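Local coordinates for protein Ent-copalyl diphosphate synthase (Streptomyces platensis, PDB 5BP8) that belongs to the all-helical terpene cyclase superfamily and contains a domain related in sequence to the C-terminal domain of squalene-hopene cyclase, at residues Leu82-Leu86 / Leu101-Cys105; His399-Tyr404 / Glu450-Met455; Leu482-Asp486 / Arg511-Leu515. One frame throughout, in Å; residues are numbered along the deposited sequence.

Contact 1: Leu82-Leu86 / Leu101-Cys105; sequences LLTEL and LAAAC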
loop_
_atom_site.group_PDB
_atom_site.type_symbol
_atom_site.label_atom_id
_atom_site.label_comp_id
_atom_site.label_asym_id
_atom_site.label_seq_id
_atom_site.Cartn_x
_atom_site.Cartn_y
_atom_site.Cartn_z
ATOM N N LEU A 82 8.761 -21.750 -2.330
ATOM C CA LEU A 82 9.290 -22.767 -3.238
ATOM C C LEU A 82 9.924 -23.932 -2.496
ATOM O O LEU A 82 9.709 -25.098 -2.881
ATOM C CB LEU A 82 10.263 -22.173 -4.270
ATOM C CG LEU A 82 9.608 -21.214 -5.290
ATOM C CD1 LEU A 82 10.665 -20.397 -6.029
ATOM C CD2 LEU A 82 8.711 -21.958 -6.282
ATOM N N LEU A 83 10.659 -23.651 -1.421
ATOM C CA LEU A 83 11.245 -24.730 -0.614
ATOM C C LEU A 83 10.131 -25.583 0.014
ATOM O O LEU A 83 10.190 -26.825 0.019
ATOM C CB LEU A 83 12.181 -24.186 0.456
ATOM C CG LEU A 83 13.536 -23.615 -0.022
ATOM C CD1 LEU A 83 14.178 -22.746 1.045
ATOM C CD2 LEU A 83 14.469 -24.760 -0.434
ATOM N N THR A 84 9.114 -24.918 0.555
ATOM C CA THR A 84 7.975 -25.620 1.124
ATOM C C THR A 84 7.278 -26.499 0.077
ATOM O O THR A 84 7.003 -27.681 0.354
ATOM C CB THR A 84 6.995 -24.640 1.798
ATOM O OG1 THR A 84 7.650 -24.055 2.927
ATOM C CG2 THR A 84 5.722 -25.335 2.251
ATOM N N GLU A 85 7.017 -25.957 -1.111
ATOM C CA GLU A 85 6.386 -26.730 -2.190
ATOM C C GLU A 85 7.217 -27.930 -2.618
ATOM O O GLU A 85 6.672 -29.048 -2.779
ATOM C CB GLU A 85 6.115 -25.854 -3.399
ATOM C CG GLU A 85 5.546 -26.554 -4.630
ATOM C CD GLU A 85 4.164 -27.156 -4.425
ATOM O OE1 GLU A 85 3.422 -26.682 -3.554
ATOM O OE2 GLU A 85 3.810 -28.103 -5.152
ATOM N N LEU A 86 8.524 -27.714 -2.790
ATOM C CA LEU A 86 9.439 -28.786 -3.216
ATOM C C LEU A 86 9.501 -29.913 -2.196
ATOM O O LEU A 86 9.689 -31.076 -2.569
ATOM C CB LEU A 86 10.832 -28.222 -3.481
ATOM C CG LEU A 86 10.920 -27.527 -4.828
ATOM C CD1 LEU A 86 12.074 -26.538 -4.840
ATOM C CD2 LEU A 86 11.063 -28.563 -5.930
ATOM N N LEU A 101 10.983 -25.591 -10.579
ATOM C CA LEU A 101 10.850 -24.897 -9.299
ATOM C C LEU A 101 12.175 -24.759 -8.580
ATOM O O LEU A 101 12.460 -23.682 -7.995
ATOM C CB LEU A 101 9.875 -25.598 -8.379
ATOM C CG LEU A 101 8.438 -25.729 -8.871
ATOM C CD1 LEU A 101 7.620 -26.384 -7.770
ATOM C CD2 LEU A 101 7.863 -24.385 -9.260
ATOM N N ALA A 102 12.977 -25.822 -8.638
ATOM C CA ALA A 102 14.283 -25.838 -8.007
ATOM C C ALA A 102 15.240 -24.784 -8.590
ATOM O O ALA A 102 16.021 -24.183 -7.833
ATOM C CB ALA A 102 14.892 -27.215 -8.078
ATOM N N ALA A 103 15.157 -24.550 -9.907
ATOM C CA ALA A 103 15.996 -23.591 -10.563
ATOM C C ALA A 103 15.663 -22.199 -10.042
ATOM O O ALA A 103 16.565 -21.421 -9.689
ATOM C CB ALA A 103 15.788 -23.633 -12.073
ATOM N N ALA A 104 14.365 -21.883 -10.029
ATOM C CA ALA A 104 13.901 -20.609 -9.486
ATOM C C ALA A 104 14.325 -20.444 -8.036
ATOM O O ALA A 104 14.807 -19.380 -7.622
ATOM C CB ALA A 104 12.391 -20.485 -9.612
ATOM N N CYS A 105 14.130 -21.488 -7.258
ATOM C CA CYS A 105 14.459 -21.453 -5.847
ATOM C C CYS A 105 15.943 -21.186 -5.601
ATOM O O CYS A 105 16.311 -20.287 -4.802
ATOM C CB CYS A 105 14.051 -22.760 -5.212
ATOM S SG CYS A 105 14.196 -22.753 -3.423
#
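L82 and L86 of helix 72-86 pack against L101 and C105 of helix 98-116 in a buried, apolar contact between two consecutive helices, far out in the N-terminal half of the chain. It illustrates how leucine methyls of one helix fit against alanine and cysteine of an antiparallel partner at an ordinary helix spacing. The short axes run at 152° to each other and approach to 9.8 Å, and the backbones come nearest at L82 and C105, whose CA atoms are 5.9 Å apart.

L82 spans the seam with both methyls. Its CD2 meets CD2 of L101 at 3.9 Å, methyl against methyl on crossing side chains, while CD1 lies 4.0 Å from CB of A104 and also rests on the backbone around C105 N. One turn on, L86 and L101 slide past each other in opposite senses, with L86 CD2 4.0 Å from L101 CB, and the other branch of L86 lies on the backbone of A102. C105 turns its sulfur to the side of the carbonyl carbon, anti to its own N (chi1 -172°). This sets SG against the branch point of L83, 3.6 Å from CG, with CD2 just as near.

E85 joins in through its aliphatic part alone: CG touches CD1 of L101 at 3.8 Å, and a bend at chi2 (64°) carries the carboxylate to a hydrogen bond with H47 and a salt bridge with R88. Around the pair, W64 lies on L82, L153 on L86, and helix 127-144 meets L83 through I138 and R141. Neighbouring helices joined head to tail by a short connection form an antiparallel helical hairpin, consistent with the alpha-alpha barrels of relatives.

Contact 2: His399-Tyr404 / Glu450-Met455; sequences HASPYY and EETAYM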
loop_
_atom_site.group_PDB
_atom_site.type_symbol
_atom_site.label_atom_id
_atom_site.label_comp_id
_atom_site.label_asym_id
_atom_site.label_seq_id
_atom_site.Cartn_x
_atom_site.Cartn_y
_atom_site.Cartn_z
ATOM N N HIS A 399 4.659 5.246 1.481
ATOM C CA HIS A 399 4.783 5.204 0.037
ATOM C C HIS A 399 6.254 5.272 -0.326
ATOM O O HIS A 399 7.029 6.050 0.239
ATOM C CB HIS A 399 3.967 6.345 -0.539
ATOM C CG HIS A 399 3.539 6.176 -1.961
ATOM N ND1 HIS A 399 4.410 6.245 -3.024
ATOM C CD2 HIS A 399 2.314 6.008 -2.499
ATOM C CE1 HIS A 399 3.745 6.118 -4.150
ATOM N NE2 HIS A 399 2.465 5.986 -3.858
ATOM N N ALA A 400 6.642 4.461 -1.309
ATOM C CA ALA A 400 8.014 4.432 -1.820
ATOM C C ALA A 400 8.463 5.665 -2.609
ATOM O O ALA A 400 9.650 5.857 -2.785
ATOM C CB ALA A 400 8.181 3.193 -2.713
ATOM N N SER A 401 7.524 6.462 -3.123
ATOM C CA SER A 401 7.824 7.562 -4.020
ATOM C C SER A 401 7.838 8.948 -3.335
ATOM O O SER A 401 6.879 9.315 -2.635
ATOM C CB SER A 401 6.776 7.612 -5.132
ATOM O OG SER A 401 7.071 8.667 -6.007
ATOM N N PRO A 402 8.888 9.736 -3.577
ATOM C CA PRO A 402 8.832 11.121 -3.108
ATOM C C PRO A 402 7.791 11.949 -3.855
ATOM O O PRO A 402 7.417 13.063 -3.390
ATOM C CB PRO A 402 10.226 11.631 -3.377
ATOM C CG PRO A 402 10.723 10.842 -4.523
ATOM C CD PRO A 402 10.085 9.486 -4.412
ATOM N N TYR A 403 7.330 11.450 -5.005
ATOM C CA TYR A 403 6.316 12.169 -5.785
ATOM C C TYR A 403 4.974 12.157 -5.072
ATOM O O TYR A 403 4.258 13.170 -5.097
ATOM C CB TYR A 403 6.258 11.651 -7.229
ATOM C CG TYR A 403 7.624 11.830 -7.849
ATOM C CD1 TYR A 403 8.102 13.108 -8.204
ATOM C CD2 TYR A 403 8.487 10.753 -7.996
ATOM C CE1 TYR A 403 9.380 13.272 -8.716
ATOM C CE2 TYR A 403 9.757 10.915 -8.512
ATOM C CZ TYR A 403 10.204 12.169 -8.863
ATOM O OH TYR A 403 11.489 12.287 -9.358
ATOM N N TYR A 404 4.641 11.043 -4.417
ATOM C CA TYR A 404 3.426 10.989 -3.578
ATOM C C TYR A 404 3.525 11.975 -2.419
ATOM O O TYR A 404 2.616 12.824 -2.226
ATOM C CB TYR A 404 3.191 9.592 -3.005
ATOM C CG TYR A 404 1.973 9.497 -2.116
ATOM C CD1 TYR A 404 0.715 9.644 -2.649
ATOM C CD2 TYR A 404 2.086 9.259 -0.750
ATOM C CE1 TYR A 404 -0.416 9.550 -1.856
ATOM C CE2 TYR A 404 0.948 9.169 0.066
ATOM C CZ TYR A 404 -0.294 9.337 -0.498
ATOM O OH TYR A 404 -1.472 9.237 0.202
ATOM N N GLU A 450 1.180 6.880 -12.132
ATOM C CA GLU A 450 0.859 7.416 -10.808
ATOM C C GLU A 450 1.699 8.651 -10.479
ATOM O O GLU A 450 1.174 9.706 -10.131
ATOM C CB GLU A 450 1.058 6.347 -9.736
ATOM C CG GLU A 450 0.721 6.818 -8.325
ATOM C CD GLU A 450 0.897 5.747 -7.260
ATOM O OE1 GLU A 450 1.378 4.623 -7.592
ATOM O OE2 GLU A 450 0.550 6.043 -6.101
ATOM N N GLU A 451 3.023 8.526 -10.616
ATOM C CA GLU A 451 3.909 9.588 -10.169
ATOM C C GLU A 451 3.847 10.815 -11.087
ATOM O O GLU A 451 3.924 11.960 -10.615
ATOM C CB GLU A 451 5.337 9.077 -9.989
ATOM C CG GLU A 451 5.436 7.939 -8.966
ATOM C CD GLU A 451 6.746 7.182 -9.033
ATOM O OE1 GLU A 451 6.900 6.337 -9.940
ATOM O OE2 GLU A 451 7.613 7.400 -8.162
ATOM N N THR A 452 3.687 10.570 -12.378
ATOM C CA THR A 452 3.494 11.637 -13.333
ATOM C C THR A 452 2.210 12.418 -12.981
ATOM O O THR A 452 2.213 13.678 -12.948
ATOM C CB THR A 452 3.422 11.093 -14.773
ATOM O OG1 THR A 452 4.637 10.386 -15.090
ATOM C CG2 THR A 452 3.225 12.248 -15.759
ATOM N N ALA A 453 1.138 11.677 -12.721
ATOM C CA ALA A 453 -0.154 12.287 -12.347
ATOM C C ALA A 453 -0.020 13.193 -11.150
ATOM O O ALA A 453 -0.556 14.326 -11.164
ATOM C CB ALA A 453 -1.216 11.228 -12.087
ATOM N N TYR A 454 0.717 12.744 -10.122
ATOM C CA TYR A 454 0.914 13.580 -8.931
ATOM C C TYR A 454 1.607 14.909 -9.249
ATOM O O TYR A 454 1.229 15.954 -8.712
ATOM C CB TYR A 454 1.680 12.850 -7.820
ATOM C CG TYR A 454 0.986 11.586 -7.310
ATOM C CD1 TYR A 454 -0.405 11.457 -7.336
ATOM C CD2 TYR A 454 1.726 10.569 -6.733
ATOM C CE1 TYR A 454 -1.035 10.314 -6.859
ATOM C CE2 TYR A 454 1.115 9.425 -6.245
ATOM C CZ TYR A 454 -0.269 9.305 -6.309
ATOM O OH TYR A 454 -0.924 8.176 -5.872
HETATM N N MSE A 455 2.638 14.864 -10.088
HETATM C CA MSE A 455 3.370 16.078 -10.447
HETATM C C MSE A 455 2.567 17.000 -11.322
HETATM O O MSE A 455 2.640 18.235 -11.158
HETATM C CB MSE A 455 4.722 15.730 -11.073
HETATM C CG MSE A 455 5.633 15.111 -10.017
HETATM SE SE MSE A 455 6.058 16.266 -8.490
HETATM C CE MSE A 455 4.745 15.661 -7.190
#
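Y403 and E451 bring their CA atoms to 5.6 Å where the loop 399-401, turning into helix 402-416, runs up against helix 449-461. H399 points NE2 at E450 OE2 over 2.9 Å in a nearly straight bond (165°). That oxygen lies close to the imidazole plane, while NE2 meets it from above the carboxylate plane. E450 reaches across on an extended chain, CG opposite its backbone N (chi1 -179°). The other ring nitrogen, ND1, accepts from S401 N, which with the first bond fixes the rotation of the imidazole. E450 OE2 also accepts from Y454 OH at 2.6 Å, through its anti lone pair, and from W495, so three donors grip one buried oxygen.

S401 is the N-cap of helix 402-416: its OG accepts from Y403 N and donates to E451 OE2 at 2.6 Å, tying the start of this helix to the first turn of helix 449-461 in what is probably an alpha-alpha barrel, as in relatives. E451 OE2 sits at the edge of the Y403 ring, 3.5 Å from CD2. On its other flank, selenomethionine M455 makes a Met-aromatic contact, SE lying in plane 5.1 Å from the centroid. Y404 CD1 packs against Y454 CE2 at 3.6 Å, the rings inclined at 55°.

Contact 3: Leu482-Asp486 / Arg511-Leu515; sequences LLAHD and RLAAL. With SO4 (sulfate ion), chain C.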
loop_
_atom_site.group_PDB
_atom_site.type_symbol
_atom_site.label_atom_id
_atom_site.label_comp_id
_atom_site.label_asym_id
_atom_site.label_seq_id
_atom_site.Cartn_x
_atom_site.Cartn_y
_atom_site.Cartn_z
ATOM N N LEU A 482 1.113 10.910 -20.097
ATOM C CA LEU A 482 -0.043 10.162 -19.632
ATOM C C LEU A 482 -0.923 9.673 -20.781
ATOM O O LEU A 482 -1.462 8.556 -20.736
ATOM C CB LEU A 482 -0.872 11.006 -18.652
ATOM C CG LEU A 482 -0.207 11.344 -17.313
ATOM C CD1 LEU A 482 -1.086 12.315 -16.532
ATOM C CD2 LEU A 482 0.044 10.082 -16.483
ATOM N N LEU A 483 -1.072 10.521 -21.797
ATOM C CA LEU A 483 -1.846 10.183 -22.983
ATOM C C LEU A 483 -1.141 9.149 -23.853
ATOM O O LEU A 483 -1.796 8.386 -24.536
ATOM C CB LEU A 483 -2.124 11.442 -23.815
ATOM C CG LEU A 483 -3.090 12.421 -23.151
ATOM C CD1 LEU A 483 -3.073 13.778 -23.827
ATOM C CD2 LEU A 483 -4.497 11.843 -23.097
ATOM N N ALA A 484 0.184 9.136 -23.828
ATOM C CA ALA A 484 0.950 8.251 -24.691
ATOM C C ALA A 484 0.886 6.795 -24.247
ATOM O O ALA A 484 1.034 5.886 -25.068
ATOM C CB ALA A 484 2.400 8.709 -24.755
ATOM N N HIS A 485 0.673 6.562 -22.947
ATOM C CA HIS A 485 0.704 5.220 -22.427
ATOM C C HIS A 485 -0.084 5.148 -21.131
ATOM O O HIS A 485 0.156 5.935 -20.218
ATOM C CB HIS A 485 2.143 4.784 -22.165
ATOM C CG HIS A 485 2.268 3.357 -21.765
ATOM N ND1 HIS A 485 2.499 2.965 -20.465
ATOM C CD2 HIS A 485 2.136 2.221 -22.480
ATOM C CE1 HIS A 485 2.533 1.648 -20.404
ATOM N NE2 HIS A 485 2.324 1.174 -21.617
ATOM N N ASP A 486 -1.026 4.216 -21.087
ATOM C CA ASP A 486 -1.785 3.937 -19.885
ATOM C C ASP A 486 -2.129 2.479 -19.879
ATOM O O ASP A 486 -2.925 2.018 -20.705
ATOM C CB ASP A 486 -3.063 4.772 -19.823
ATOM C CG ASP A 486 -3.739 4.686 -18.468
ATOM O OD1 ASP A 486 -3.020 4.708 -17.451
ATOM O OD2 ASP A 486 -4.980 4.562 -18.428
ATOM N N ARG A 511 -4.802 9.931 -12.349
ATOM C CA ARG A 511 -4.527 10.205 -13.751
ATOM C C ARG A 511 -5.632 11.103 -14.331
ATOM O O ARG A 511 -5.351 12.100 -14.993
ATOM C CB ARG A 511 -4.416 8.923 -14.561
ATOM C CG ARG A 511 -4.225 9.142 -16.053
ATOM C CD ARG A 511 -4.188 7.822 -16.814
ATOM N NE ARG A 511 -3.861 8.003 -18.224
ATOM C CZ ARG A 511 -4.746 8.155 -19.218
ATOM N NH1 ARG A 511 -6.056 8.163 -18.998
ATOM N NH2 ARG A 511 -4.307 8.281 -20.459
ATOM N N LEU A 512 -6.869 10.748 -14.035
ATOM C CA LEU A 512 -8.012 11.529 -14.547
ATOM C C LEU A 512 -7.941 12.987 -14.075
ATOM O O LEU A 512 -8.084 13.918 -14.886
ATOM C CB LEU A 512 -9.322 10.865 -14.164
ATOM C CG LEU A 512 -10.611 11.627 -14.550
ATOM C CD1 LEU A 512 -10.670 11.876 -16.039
ATOM C CD2 LEU A 512 -11.846 10.874 -14.100
ATOM N N ALA A 513 -7.689 13.178 -12.784
ATOM C CA ALA A 513 -7.509 14.517 -12.210
ATOM C C ALA A 513 -6.410 15.319 -12.904
ATOM O O ALA A 513 -6.613 16.490 -13.264
ATOM C CB ALA A 513 -7.241 14.421 -10.721
ATOM N N ALA A 514 -5.241 14.703 -13.091
ATOM C CA ALA A 514 -4.133 15.318 -13.806
ATOM C C ALA A 514 -4.511 15.772 -15.217
ATOM O O ALA A 514 -4.248 16.907 -15.596
ATOM C CB ALA A 514 -2.950 14.368 -13.876
ATOM N N LEU A 515 -5.144 14.888 -15.975
ATOM C CA LEU A 515 -5.495 15.182 -17.347
ATOM C C LEU A 515 -6.573 16.270 -17.425
ATOM O O LEU A 515 -6.531 17.095 -18.333
ATOM C CB LEU A 515 -5.939 13.915 -18.093
ATOM C CG LEU A 515 -4.834 12.904 -18.450
ATOM C CD1 LEU A 515 -5.451 11.715 -19.147
ATOM C CD2 LEU A 515 -3.779 13.500 -19.349
HETATM S S SO4 C . -7.210 8.952 -22.819
HETATM O O1 SO4 C . -7.417 10.296 -23.425
HETATM O O2 SO4 C . -5.766 8.660 -22.844
HETATM O O3 SO4 C . -7.923 7.916 -23.599
HETATM O O4 SO4 C . -7.736 8.953 -21.434
HETATM O O HOH W 1 -1.218 7.034 -18.153
#
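L482, in the last turn of helix 469-484, sets CD1 3.8 Å from A514 CB of helix 504-518 and CB against L515 CD2. Its carbonyl O takes a straight bond (167°) from R511 NH2, 2.9 Å long; the donor stands above the carbonyl plane, but the oxygen is in plane with the guanidinium. L483 follows with CG against L515 CD2 at 4.0 Å, and its CD2 borders a sulfate ion, probably from the crystallisation liquor. H485 leaves the helix, and its O accepts from a water that accepts from R511 NE at 2.8 Å.

D486 lays its carboxylate over one face of the guanidinium, the planes 9° apart, and L515 CD1 covers the opposite face. No N-H points at the acid: D486 OD1 and R511 NE, 3.5 Å apart, form a salt bridge of charge alone, while OD1 is hydrogen-bonded to Y491. R511 runs straight from CG to NE, CG opposite its backbone N (chi1 176°), which carries the sandwiched guanidinium to a carbonyl at the helix C-terminus and sends NH1 and NH2 to the sulfate. R8 of helix 7-20 shares the anion and touches L483 and L515, while helix 449-461 adjoins through T449, T452 and V456.

In the fold
From the N terminus, contact 1 comes first and closes a short connection of 14 residues between successive helices. Contact 2 follows much later, closing a 45-residue loop that takes in most of helix 402-416 and helix 422-435, and contact 3 closes one of 24 residues that includes the small two-stranded hairpin. All three are in series; none nests or crosses. Contact 1 stands apart, its centre about 35 Å from that of contact 2 and about 40 Å from that of contact 3. The latter two adjoin: helix 449-461 links them, T452 and A453 meeting L482, R511 and A514. Helix 7-20 reaches contact 3, bringing the start of the chain to its end.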